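Local coordinates for 2S Albumin protein (Dolichos, PDB 6IX1) that is a seed albumin with hemopexin-like repeats, probably serving in seed storage, at residues D119-S124 and K128-F133. Sequence-based numbering, arbitrary orientation.
Sequences DSAFRS and KEVYLF. With SO4 (sulfate ion), chain E.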
loop_
_atom_site.group_PDB
_atom_site.type_symbol
_atom_site.label_atom_id
_atom_site.label_comp_id
_atom_site.label_asym_id
_atom_site.label_seq_id
_atom_site.Cartn_x
_atom_site.Cartn_y
_atom_site.Cartn_z
ATOM N N ASP A 119 1.993 5.490 -7.036
ATOM C CA ASP A 119 3.060 4.536 -6.678
ATOM C C ASP A 119 2.702 3.772 -5.416
ATOM O O ASP A 119 3.008 2.557 -5.381
ATOM C CB ASP A 119 4.364 5.287 -6.418
ATOM C CG ASP A 119 5.040 5.911 -7.640
ATOM O OD1 ASP A 119 4.674 5.508 -8.785
ATOM O OD2 ASP A 119 5.858 6.814 -7.466
ATOM N N SER A 120 2.181 4.438 -4.423
ATOM C CA SER A 120 2.011 3.789 -3.131
ATOM C C SER A 120 0.974 4.536 -2.329
ATOM O O SER A 120 0.690 5.710 -2.681
ATOM C CB SER A 120 3.310 3.741 -2.333
ATOM O OG SER A 120 3.304 2.773 -1.339
ATOM N N ALA A 121 0.462 3.921 -1.277
ATOM C CA ALA A 121 -0.529 4.540 -0.447
ATOM C C ALA A 121 -0.596 3.877 0.900
ATOM O O ALA A 121 -0.286 2.665 0.959
ATOM C CB ALA A 121 -1.854 4.440 -1.084
ATOM N N PHE A 122 -1.076 4.543 1.932
ATOM C CA PHE A 122 -1.323 3.827 3.188
ATOM C C PHE A 122 -2.373 4.562 3.952
ATOM O O PHE A 122 -2.530 5.785 3.746
ATOM C CB PHE A 122 -0.083 3.581 4.039
ATOM C CG PHE A 122 0.609 4.752 4.670
ATOM C CD1 PHE A 122 0.220 5.259 5.861
ATOM C CD2 PHE A 122 1.682 5.368 4.041
ATOM C CE1 PHE A 122 0.916 6.289 6.438
ATOM C CE2 PHE A 122 2.428 6.364 4.613
ATOM C CZ PHE A 122 1.975 6.854 5.798
ATOM N N ARG A 123 -3.089 3.869 4.802
ATOM C CA ARG A 123 -4.182 4.421 5.593
ATOM C C ARG A 123 -3.693 5.232 6.771
ATOM O O ARG A 123 -2.865 4.777 7.564
ATOM C CB ARG A 123 -5.016 3.227 6.044
ATOM C CG ARG A 123 -6.284 3.554 6.845
ATOM C CD ARG A 123 -7.329 4.246 6.053
ATOM N NE ARG A 123 -8.594 4.262 6.716
ATOM C CZ ARG A 123 -9.045 5.179 7.594
ATOM N NH1 ARG A 123 -8.336 6.286 7.808
ATOM N NH2 ARG A 123 -10.223 5.104 8.148
ATOM N N SER A 124 -4.192 6.454 6.865
ATOM C CA SER A 124 -3.809 7.351 7.950
ATOM C C SER A 124 -4.592 6.998 9.201
ATOM O O SER A 124 -5.690 6.400 9.183
ATOM C CB SER A 124 -4.062 8.791 7.540
ATOM O OG SER A 124 -3.672 9.716 8.543
ATOM N N LYS A 128 -10.760 9.514 7.696
ATOM C CA LYS A 128 -10.798 8.567 6.567
ATOM C C LYS A 128 -9.680 8.877 5.551
ATOM O O LYS A 128 -9.827 8.534 4.412
ATOM C CB LYS A 128 -12.175 8.471 5.955
ATOM C CG LYS A 128 -13.176 8.058 7.031
ATOM C CD LYS A 128 -14.223 7.088 6.739
ATOM C CE LYS A 128 -14.837 6.556 8.029
ATOM N NZ LYS A 128 -15.200 7.625 8.996
ATOM N N GLU A 129 -8.583 9.471 6.020
ATOM C CA GLU A 129 -7.539 9.848 5.098
ATOM C C GLU A 129 -6.613 8.679 4.741
ATOM O O GLU A 129 -6.388 7.751 5.518
ATOM C CB GLU A 129 -6.699 10.973 5.617
ATOM C CG GLU A 129 -7.482 12.279 5.591
ATOM C CD GLU A 129 -6.728 13.486 6.123
ATOM O OE1 GLU A 129 -5.476 13.406 6.091
ATOM O OE2 GLU A 129 -7.409 14.421 6.565
ATOM N N VAL A 130 -6.122 8.771 3.533
ATOM C CA VAL A 130 -5.169 7.859 2.901
ATOM C C VAL A 130 -4.081 8.686 2.259
ATOM O O VAL A 130 -4.380 9.639 1.479
ATOM C CB VAL A 130 -5.861 7.012 1.848
ATOM C CG1 VAL A 130 -4.873 6.140 1.134
ATOM C CG2 VAL A 130 -6.982 6.188 2.443
ATOM N N TYR A 131 -2.830 8.391 2.552
ATOM C CA TYR A 131 -1.656 8.997 1.907
ATOM C C TYR A 131 -1.486 8.383 0.546
ATOM O O TYR A 131 -1.529 7.174 0.403
ATOM C CB TYR A 131 -0.393 8.804 2.707
ATOM C CG TYR A 131 -0.430 9.552 4.012
ATOM C CD1 TYR A 131 0.014 10.844 4.123
ATOM C CD2 TYR A 131 -0.807 8.954 5.199
ATOM C CE1 TYR A 131 -0.046 11.585 5.270
ATOM C CE2 TYR A 131 -0.834 9.695 6.366
ATOM C CZ TYR A 131 -0.443 11.000 6.432
ATOM O OH TYR A 131 -0.382 11.629 7.619
ATOM N N LEU A 132 -1.284 9.202 -0.478
ATOM C CA LEU A 132 -1.013 8.849 -1.872
ATOM C C LEU A 132 0.377 9.385 -2.283
ATOM O O LEU A 132 0.625 10.568 -2.051
ATOM C CB LEU A 132 -2.095 9.406 -2.817
ATOM C CG LEU A 132 -3.545 9.068 -2.479
ATOM C CD1 LEU A 132 -4.400 9.707 -3.509
ATOM C CD2 LEU A 132 -3.869 7.581 -2.471
ATOM N N PHE A 133 1.180 8.532 -2.922
ATOM C CA PHE A 133 2.544 8.899 -3.286
ATOM C C PHE A 133 2.718 8.694 -4.779
ATOM O O PHE A 133 2.263 7.671 -5.312
ATOM C CB PHE A 133 3.566 8.016 -2.572
ATOM C CG PHE A 133 3.501 8.200 -1.086
ATOM C CD1 PHE A 133 4.202 9.243 -0.507
ATOM C CD2 PHE A 133 2.716 7.382 -0.240
ATOM C CE1 PHE A 133 4.124 9.505 0.861
ATOM C CE2 PHE A 133 2.666 7.635 1.115
ATOM C CZ PHE A 133 3.401 8.648 1.672
HETATM S S SO4 E . 0.383 14.957 6.897
HETATM O O1 SO4 E . -1.016 14.466 7.212
HETATM O O2 SO4 E . 1.063 13.810 7.504
HETATM O O3 SO4 E . 0.446 16.116 7.626
HETATM O O4 SO4 E . 0.428 15.097 5.493
HETATM O O HOH W 1 -3.355 12.109 7.213
#
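Phe122 and Tyr131 face each other as a hydrogen-bonded pair of an antiparallel hairpin, and their rings show how aromatic rings can dominate one face of a sheet. CD2 of Tyr131 lies over a face of the Phe122 ring, toward its rim, 3.4 Å from Phe122 CE1; the planes are inclined at 33°. Tyr131 CB also sits above that face as a CH-pi donor. Phe122 reaches this place because CG stands between its backbone N and carbonyl carbon (chi1 68°), which brings the end of the ring nearer Tyr131 and Phe133. Phe133 extends the cluster rim to rim, its CE2 3.7 Å from Phe122 CE2. On the other face Ala121 CB rests against Val130 CG1 and Leu132 CD2, next to Phe66 of strand 64-67. Near the turn, Glu129 O accepts Ser124 N at 2.9 Å. A water links Ser124 OG, also bonded to Lys126 N, with Glu129 OE1 and, weakly, sulfate O1. At the first strand's start, Asp119 and Ser120 both face Phe133, a classic beta bulge. Tyr131 OH lies 2.6 Å from O2 of the sulfate, probably a crystallisation ion, also bonded by Tyr138, Arg140 and Gly199. An alanine at Tyr131 would keep CB but probably strip the ring carbons from Phe122 and this hydroxyl from the sulfate. Thus the hairpin of this hemopexin-type blade joins an aromatic layer to a polar edge that accommodates an anion in this crystal.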